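Local structure of acetyltransferase, GNAT family (Streptococcus agalactiae 2603V/R, 2Q7B) at residues A33-L38 with D57-I62; G84-L89 with E120-F125. The protein probably transfers an acetyl group to an amine, as GNAT-family N-acetyltransferases do. All coordinates share one frame; numbering follows the deposited sequence. Where two conformers were deposited one is given.

Contact 1 of 2, residues A33-L38 with D57-I62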
ATOM      1  N   ALA A  33      -4.788   0.130   4.973  1.00 34.69           N
ATOM      2  CA  ALA A  33      -3.482  -0.497   5.203  1.00 32.77           C
ATOM      3  C   ALA A  33      -3.611  -2.007   5.171  1.00 32.96           C
ATOM      4  O   ALA A  33      -2.828  -2.684   4.523  1.00 33.27           O
ATOM      5  CB  ALA A  33      -2.895  -0.052   6.515  1.00 33.37           C
ATOM      6  N   GLN A  34      -4.623  -2.520   5.861  1.00 33.83           N
ATOM      7  CA  GLN A  34      -4.908  -3.942   5.901  1.00 34.05           C
ATOM      8  C   GLN A  34      -5.283  -4.486   4.527  1.00 33.08           C
ATOM      9  O   GLN A  34      -4.936  -5.631   4.193  1.00 32.85           O
ATOM     10  CB  GLN A  34      -6.048  -4.226   6.867  1.00 32.92           C
ATOM     11  CG  GLN A  34      -5.755  -3.960   8.320  1.00 37.07           C
ATOM     12  CD  GLN A  34      -7.015  -3.815   9.146  1.00 38.07           C
ATOM     13  OE1 GLN A  34      -8.117  -4.012   8.659  1.00 39.33           O
ATOM     14  NE2 GLN A  34      -6.856  -3.455  10.397  1.00 35.75           N
ATOM     15  N   LEU A  35      -6.010  -3.689   3.747  1.00 32.56           N
ATOM     16  CA  LEU A  35      -6.384  -4.085   2.381  1.00 32.86           C
ATOM     17  C   LEU A  35      -5.148  -4.225   1.504  1.00 32.79           C
ATOM     18  O   LEU A  35      -5.018  -5.184   0.760  1.00 35.58           O
ATOM     19  CB  LEU A  35      -7.325  -3.072   1.757  1.00 33.76           C
ATOM     20  CG  LEU A  35      -7.785  -3.306   0.315  1.00 32.45           C
ATOM     21  CD1 LEU A  35      -8.456  -4.674   0.146  1.00 32.56           C
ATOM     22  CD2 LEU A  35      -8.736  -2.200  -0.038  1.00 37.80           C
ATOM     23  N   VAL A  36      -4.254  -3.242   1.589  1.00 34.05           N
ATOM     24  CA  VAL A  36      -2.987  -3.277   0.856  1.00 32.65           C
ATOM     25  C   VAL A  36      -2.177  -4.515   1.218  1.00 32.42           C
ATOM     26  O   VAL A  36      -1.625  -5.173   0.333  1.00 32.05           O
ATOM     27  CB  VAL A  36      -2.172  -1.971   1.077  1.00 32.29           C
ATOM     28  CG1 VAL A  36      -0.752  -2.056   0.488  1.00 37.11           C
ATOM     29  CG2 VAL A  36      -2.937  -0.778   0.490  1.00 33.51           C
ATOM     30  N   ASP A  37      -2.135  -4.871   2.512  1.00 34.41           N
ATOM     31  CA  ASP A  37      -1.421  -6.076   2.957  1.00 31.53           C
ATOM     32  C   ASP A  37      -2.058  -7.336   2.380  1.00 31.72           C
ATOM     33  O   ASP A  37      -1.362  -8.257   2.001  1.00 32.45           O
ATOM     34  CB  ASP A  37      -1.355  -6.188   4.493  1.00 32.13           C
ATOM     35  CG  ASP A  37      -0.456  -5.131   5.144  1.00 36.55           C
ATOM     36  OD1 ASP A  37       0.516  -4.639   4.507  1.00 32.71           O
ATOM     37  OD2 ASP A  37      -0.695  -4.834   6.339  1.00 34.10           O
ATOM     38  N   LEU A  38      -3.378  -7.376   2.338  1.00 33.17           N
ATOM     39  CA  LEU A  38      -4.111  -8.522   1.765  1.00 33.09           C
ATOM     40  C   LEU A  38      -3.809  -8.693   0.291  1.00 31.42           C
ATOM     41  O   LEU A  38      -3.499  -9.786  -0.173  1.00 32.79           O
ATOM     42  CB  LEU A  38      -5.622  -8.325   1.966  1.00 32.22           C
ATOM     43  CG  LEU A  38      -6.571  -9.271   1.217  1.00 35.03           C
ATOM     44  CD1 LEU A  38      -6.407 -10.722   1.666  1.00 33.53           C
ATOM     45  CD2 LEU A  38      -7.959  -8.836   1.436  1.00 35.37           C
ATOM     46  N   ASP A  57      -3.765   1.674  -8.833  1.00 35.15           N
ATOM     47  CA  ASP A  57      -3.946   2.820  -7.934  1.00 35.77           C
ATOM     48  C   ASP A  57      -5.426   3.150  -7.618  1.00 34.64           C
ATOM     49  O   ASP A  57      -5.694   3.981  -6.760  1.00 33.76           O
ATOM     50  CB  ASP A  57      -3.153   4.033  -8.428  1.00 36.65           C
ATOM     51  CG  ASP A  57      -3.572   4.480  -9.828  1.00 43.01           C
ATOM     52  OD1 ASP A  57      -4.786   4.622 -10.059  1.00 49.39           O
ATOM     53  OD2 ASP A  57      -2.696   4.667 -10.682  1.00 56.48           O
ATOM     54  N   ASP A  58      -6.370   2.494  -8.305  1.00 34.50           N
ATOM     55  CA  ASP A  58      -7.808   2.545  -7.951  1.00 36.38           C
ATOM     56  C   ASP A  58      -8.060   2.184  -6.449  1.00 35.66           C
ATOM     57  O   ASP A  58      -9.026   2.632  -5.827  1.00 34.51           O
ATOM     58  CB  ASP A  58      -8.638   1.597  -8.851  1.00 36.97           C
ATOM     59  CG  ASP A  58      -8.012   0.183  -8.999  1.00 35.22           C
ATOM     60  OD1 ASP A  58      -6.990   0.060  -9.718  1.00 38.86           O
ATOM     61  OD2 ASP A  58      -8.550  -0.802  -8.457  1.00 39.88           O
ATOM     62  N   ILE A  59      -7.163   1.387  -5.885  1.00 36.49           N
ATOM     63  CA  ILE A  59      -7.175   0.979  -4.463  1.00 37.41           C
ATOM     64  C   ILE A  59      -7.099   2.190  -3.524  1.00 34.49           C
ATOM     65  O   ILE A  59      -7.640   2.154  -2.417  1.00 36.09           O
ATOM     66  CB  ILE A  59      -5.976  -0.021  -4.187  1.00 40.18           C
ATOM     67  CG1 ILE A  59      -6.201  -1.344  -4.941  1.00 45.79           C
ATOM     68  CG2 ILE A  59      -5.755  -0.283  -2.726  1.00 46.71           C
ATOM     69  CD1 ILE A  59      -7.528  -1.962  -4.722  1.00 52.70           C
ATOM     70  N   PHE A  60      -6.450   3.255  -3.987  1.00 35.76           N
ATOM     71  CA  PHE A  60      -6.252   4.492  -3.218  1.00 36.64           C
ATOM     72  C   PHE A  60      -7.309   5.575  -3.511  1.00 36.46           C
ATOM     73  O   PHE A  60      -7.259   6.674  -2.970  1.00 35.45           O
ATOM     74  CB  PHE A  60      -4.797   4.986  -3.424  1.00 35.79           C
ATOM     75  CG  PHE A  60      -3.787   3.935  -3.076  1.00 33.77           C
ATOM     76  CD1 PHE A  60      -3.497   3.644  -1.758  1.00 41.89           C
ATOM     77  CD2 PHE A  60      -3.215   3.156  -4.052  1.00 34.57           C
ATOM     78  CE1 PHE A  60      -2.622   2.632  -1.426  1.00 40.80           C
ATOM     79  CE2 PHE A  60      -2.330   2.131  -3.721  1.00 37.00           C
ATOM     80  CZ  PHE A  60      -2.038   1.866  -2.405  1.00 38.20           C
ATOM     81  N   GLN A  61      -8.287   5.233  -4.347  1.00 37.01           N
ATOM     82  CA  GLN A  61      -9.375   6.138  -4.705  1.00 35.53           C
ATOM     83  C   GLN A  61     -10.617   5.301  -4.966  1.00 32.61           C
ATOM     84  O   GLN A  61     -11.270   5.458  -5.990  1.00 31.71           O
ATOM     85  CB  GLN A  61      -8.998   6.978  -5.926  1.00 35.88           C
ATOM     86  CG  GLN A  61      -8.493   6.192  -7.135  1.00 38.18           C
ATOM     87  CD  GLN A  61      -7.880   7.095  -8.216  1.00 38.90           C
ATOM     88  OE1 GLN A  61      -8.424   8.133  -8.523  1.00 45.83           O
ATOM     89  NE2 GLN A  61      -6.750   6.678  -8.791  1.00 44.12           N
ATOM     90  N   ILE A  62     -10.937   4.420  -4.020  1.00 33.02           N
ATOM     91  CA  ILE A  62     -12.066   3.485  -4.162  1.00 34.42           C
ATOM     92  C   ILE A  62     -13.396   4.190  -4.369  1.00 35.91           C
ATOM     93  O   ILE A  62     -14.175   3.780  -5.227  1.00 33.86           O
ATOM     94  CB  ILE A  62     -12.140   2.482  -2.981  1.00 35.06           C
ATOM     95  CG1 ILE A  62     -10.991   1.475  -3.107  1.00 34.18           C
ATOM     96  CG2 ILE A  62     -13.470   1.763  -2.956  1.00 35.20           C
ATOM     97  CD1 ILE A  62     -10.760   0.620  -1.889  1.00 37.02           C
TER
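Leu35 and Ile62 reach toward each other tip to tip, CD2 of Leu35 ending 3.9 Å from CD1 of Ile62. Leu35 starts out toward the 57-62 segment: its CB leads to a CG set anti to the backbone N (chi1 178°), and there the side chain forks. CD2 takes the branch across the contact, where Ile59 CG2 also comes within 4.4 Å of it; CD1 packs instead on CB of Ser85 in strand 81-90. At the next residue, Val36 crosses Phe60 at about a right angle. Its CG2, 3.9 Å from Phe60 CE1, meets the ring obliquely, and the same methyl lies 4.3 Å from Ile59 CG2. That Ile59 methyl also sits over the centre of one face of the Phe60 ring, 4.2 Å above its plane. Phe73 of strand 72-78 touches Leu35, Ile59 and Ile62, and Phe60 packs on Ala33 of the second subunit. Contacts are purely apolar: a buried packing in which helix 29-46 meets the 3-10 segment leading into helix 62-67, and that helix's first residue, on one side of the central sheet of a GNAT fold.

Contact 2 of 2, residues G84-L89 with E120-F125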
ATOM      1  N   GLY A  84     -10.667 -10.134   3.382  1.00 35.20           N
ATOM      2  CA  GLY A  84     -11.135 -10.436   2.050  1.00 35.78           C
ATOM      3  C   GLY A  84     -11.641  -9.178   1.387  1.00 36.63           C
ATOM      4  O   GLY A  84     -11.932  -8.180   2.069  1.00 33.37           O
ATOM      5  N   SER A  85     -11.709  -9.214   0.058  1.00 36.09           N
ATOM      6  CA  SER A  85     -12.218  -8.095  -0.711  1.00 33.50           C
ATOM      7  C   SER A  85     -12.808  -8.572  -2.026  1.00 33.09           C
ATOM      8  O   SER A  85     -12.461  -9.647  -2.526  1.00 32.43           O
ATOM      9  CB  SER A  85     -11.098  -7.063  -0.978  1.00 34.95           C
ATOM     10  OG  SER A  85     -10.076  -7.547  -1.840  1.00 33.74           O
ATOM     11  N   ILE A  86     -13.732  -7.781  -2.568  1.00 35.02           N
ATOM     12  CA  ILE A  86     -14.233  -7.974  -3.918  1.00 32.66           C
ATOM     13  C   ILE A  86     -14.780  -6.619  -4.409  1.00 34.13           C
ATOM     14  O   ILE A  86     -15.220  -5.806  -3.617  1.00 33.42           O
ATOM     15  CB  ILE A  86     -15.277  -9.094  -4.029  1.00 34.36           C
ATOM     16  CG1 ILE A  86     -15.389  -9.566  -5.486  1.00 34.17           C
ATOM     17  CG2 ILE A  86     -16.631  -8.655  -3.479  1.00 35.28           C
ATOM     18  CD1 ILE A  86     -16.197 -10.859  -5.645  1.00 35.71           C
ATOM     19  N   ALA A  87     -14.736  -6.386  -5.716  1.00 33.01           N
ATOM     20  CA  ALA A  87     -15.188  -5.127  -6.287  1.00 33.74           C
ATOM     21  C   ALA A  87     -15.921  -5.371  -7.573  1.00 32.77           C
ATOM     22  O   ALA A  87     -15.651  -6.345  -8.283  1.00 32.85           O
ATOM     23  CB  ALA A  87     -13.992  -4.220  -6.567  1.00 34.62           C
ATOM     24  N   LEU A  88     -16.851  -4.476  -7.857  1.00 32.81           N
ATOM     25  CA  LEU A  88     -17.593  -4.472  -9.097  1.00 34.07           C
ATOM     26  C   LEU A  88     -17.313  -3.145  -9.774  1.00 32.69           C
ATOM     27  O   LEU A  88     -17.475  -2.089  -9.160  1.00 32.84           O
ATOM     28  CB  LEU A  88     -19.105  -4.657  -8.854  1.00 33.34           C
ATOM     29  CG  LEU A  88     -20.005  -4.708 -10.091  1.00 35.23           C
ATOM     30  CD1 LEU A  88     -21.250  -5.525  -9.840  1.00 39.66           C
ATOM     31  CD2 LEU A  88     -20.379  -3.314 -10.629  1.00 38.80           C
ATOM     32  N   LEU A  89     -16.892  -3.214 -11.043  1.00 33.24           N
ATOM     33  CA  LEU A  89     -16.647  -2.039 -11.878  1.00 34.08           C
ATOM     34  C   LEU A  89     -17.658  -2.052 -13.004  1.00 32.87           C
ATOM     35  O   LEU A  89     -17.710  -2.999 -13.770  1.00 33.63           O
ATOM     36  CB  LEU A  89     -15.218  -2.067 -12.466  1.00 33.36           C
ATOM     37  CG  LEU A  89     -14.822  -0.910 -13.391  1.00 34.79           C
ATOM     38  CD1 LEU A  89     -14.730   0.414 -12.618  1.00 33.90           C
ATOM     39  CD2 LEU A  89     -13.484  -1.184 -14.099  1.00 35.71           C
ATOM     40  N   GLU A 120     -21.223 -13.944  -3.541  1.00 40.33           N
ATOM     41  CA  GLU A 120     -22.665 -13.793  -3.359  1.00 41.70           C
ATOM     42  C   GLU A 120     -23.080 -12.341  -3.156  1.00 40.63           C
ATOM     43  O   GLU A 120     -24.110 -11.919  -3.679  1.00 37.85           O
ATOM     44  CB  GLU A 120     -23.171 -14.635  -2.177  1.00 42.43           C
ATOM     45  CG  GLU A 120     -23.319 -16.111  -2.498  1.00 45.59           C
ATOM     46  CD  GLU A 120     -23.542 -16.987  -1.255  1.00 47.91           C
ATOM     47  OE1 GLU A 120     -23.690 -16.446  -0.129  1.00 55.19           O
ATOM     48  OE2 GLU A 120     -23.548 -18.230  -1.412  1.00 53.25           O
ATOM     49  N   ARG A 121     -22.301 -11.581  -2.388  1.00 39.62           N
ATOM     50  CA  ARG A 121     -22.617 -10.177  -2.149  1.00 41.28           C
ATOM     51  C   ARG A 121     -22.468  -9.359  -3.445  1.00 42.27           C
ATOM     52  O   ARG A 121     -23.310  -8.484  -3.747  1.00 42.16           O
ATOM     53  CB  ARG A 121     -21.752  -9.608  -1.027  1.00 42.58           C
ATOM     54  CG  ARG A 121     -21.979  -8.125  -0.794  1.00 48.81           C
ATOM     55  CD  ARG A 121     -23.319  -7.850  -0.157  1.00 49.29           C
ATOM     56  NE  ARG A 121     -23.174  -8.025   1.277  1.00 50.40           N
ATOM     57  CZ  ARG A 121     -23.003  -7.044   2.167  1.00 51.44           C
ATOM     58  NH1 ARG A 121     -23.023  -5.743   1.830  1.00 42.85           N
ATOM     59  NH2 ARG A 121     -22.858  -7.380   3.442  1.00 52.25           N
ATOM     60  N   PHE A 122     -21.382  -9.634  -4.182  1.00 40.43           N
ATOM     61  CA  PHE A 122     -21.137  -9.054  -5.495  1.00 39.24           C
ATOM     62  C   PHE A 122     -22.370  -9.256  -6.351  1.00 40.64           C
ATOM     63  O   PHE A 122     -22.844  -8.329  -7.013  1.00 38.50           O
ATOM     64  CB  PHE A 122     -19.933  -9.747  -6.150  1.00 41.67           C
ATOM     65  CG  PHE A 122     -19.648  -9.320  -7.571  1.00 38.73           C
ATOM     66  CD1 PHE A 122     -20.302  -9.924  -8.635  1.00 44.49           C
ATOM     67  CD2 PHE A 122     -18.708  -8.356  -7.847  1.00 40.92           C
ATOM     68  CE1 PHE A 122     -20.052  -9.550  -9.947  1.00 42.07           C
ATOM     69  CE2 PHE A 122     -18.442  -7.990  -9.154  1.00 41.12           C
ATOM     70  CZ  PHE A 122     -19.122  -8.591 -10.210  1.00 38.66           C
HETATM   71  N   MSE A 123     -22.902 -10.472  -6.338  1.00 41.25           N
HETATM   72  CA  MSE A 123     -24.071 -10.730  -7.159  1.00 43.40           C
HETATM   73  C   MSE A 123     -25.409 -10.183  -6.825  1.00 40.56           C
HETATM   74  O   MSE A 123     -26.192  -9.944  -7.735  1.00 40.29           O
HETATM   75  CB  MSE A 123     -24.057 -12.074  -7.826  1.00 44.91           C
HETATM   76  CG  MSE A 123     -23.538 -11.696  -9.193  1.00 42.68           C
HETATM   77 SE   MSE A 123     -22.681 -12.988  -9.969  0.75 54.46          SE
HETATM   78  CE  MSE A 123     -22.117 -12.272 -11.262  1.00 48.62           C
ATOM     79  N   LEU A 124     -25.668  -9.960  -5.542  0.50 39.92           N
ATOM     80  CA  LEU A 124     -26.889  -9.290  -5.123  0.50 38.94           C
ATOM     81  C   LEU A 124     -26.879  -7.884  -5.741  0.50 38.49           C
ATOM     82  O   LEU A 124     -27.896  -7.397  -6.227  0.50 37.64           O
ATOM     83  CB  LEU A 124     -26.956  -9.194  -3.597  0.50 39.10           C
ATOM     84  CG  LEU A 124     -28.255  -8.614  -3.028  0.50 38.89           C
ATOM     85  N   PHE A 125     -25.711  -7.248  -5.737  1.00 37.67           N
ATOM     86  CA  PHE A 125     -25.553  -5.915  -6.297  1.00 38.27           C
ATOM     87  C   PHE A 125     -25.628  -5.953  -7.829  1.00 39.22           C
ATOM     88  O   PHE A 125     -26.296  -5.126  -8.433  1.00 39.30           O
ATOM     89  CB  PHE A 125     -24.211  -5.322  -5.854  1.00 38.72           C
ATOM     90  CG  PHE A 125     -24.014  -3.869  -6.233  1.00 39.22           C
ATOM     91  CD1 PHE A 125     -24.437  -2.856  -5.385  1.00 39.16           C
ATOM     92  CD2 PHE A 125     -23.370  -3.517  -7.417  1.00 39.32           C
ATOM     93  CE1 PHE A 125     -24.246  -1.518  -5.724  1.00 41.56           C
ATOM     94  CE2 PHE A 125     -23.174  -2.201  -7.751  1.00 36.73           C
ATOM     95  CZ  PHE A 125     -23.615  -1.193  -6.908  1.00 39.80           C
TER
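Leu88 CB lies 3.4 Å from Phe122 CE2, a close approach where helix 114-128 packs on strand 81-90. Further along the same side chain, Leu88 CD1 stands over one face of the Phe122 ring in a CH-pi contact, 4.0 Å from the centroid and 24° off the ring normal, displaced toward the rim. This methyl also reaches the edge of the Phe125 ring, at 3.8 Å from CD2, so Leu88 is received by two phenylalanines about one helical turn apart, one offering a face and the other an edge. At the edge of the Phe122 ring, near its plane, Ala87 O is 3.4 Å from CE2. Ile86 comes in nearer the root of the same side chain, its CD1 3.9 Å from Phe122 CB.

The torsions account for this reach: both phenylalanines carry CG anti to the backbone N (chi1 175° for Phe122), which extends the rings from the helix to the strand. The axes of strand 84-89 and helix 120-125 run within 22° of parallel and approach to 8.8 Å. Alternation along the strand turns Ile86 and Leu88 toward the helix and Ala87 to the other face, where it touches Phe73. In the next shell Leu98 and Ile134 pack on Phe122, while Trp74 meets Phe125 edge-to-face. Backbone bonds from Ile86 to Trp74 and from Ala87 to Lys99 hold the strand between its two sheet neighbours.

Between helix and strand the contact is mainly van der Waals, with a CH-pi contact and a weakly polar approach of Ala87 O to a ring edge. Such contacts are weakly directional, so the fit of side chains, rather than polar pairing, probably sets where the helix lies on the sheet.

Overall arrangement
Both contacts are buried and apolar, and they pack on the two faces of strand 81-90, whose Ser85 meets Leu35 while Ile86 and Leu88 turn to helix 114-128. Contact 2 lies deeper, its centre about 7 Å from the centre of the chain, against about 12 Å for contact 1, and buries more surface. Contact 1 joins a helix to a turn with aliphatic branches and one obliquely met ring; contact 2 joins a helix directly to the sheet, with aromatic faces and edges. Contact 1 also borders the second subunit: Asp37 hydrogen-bonds to the backbone amides of Met53 and Ala54 of that subunit, whereas no other chain of the assembly touches contact 2.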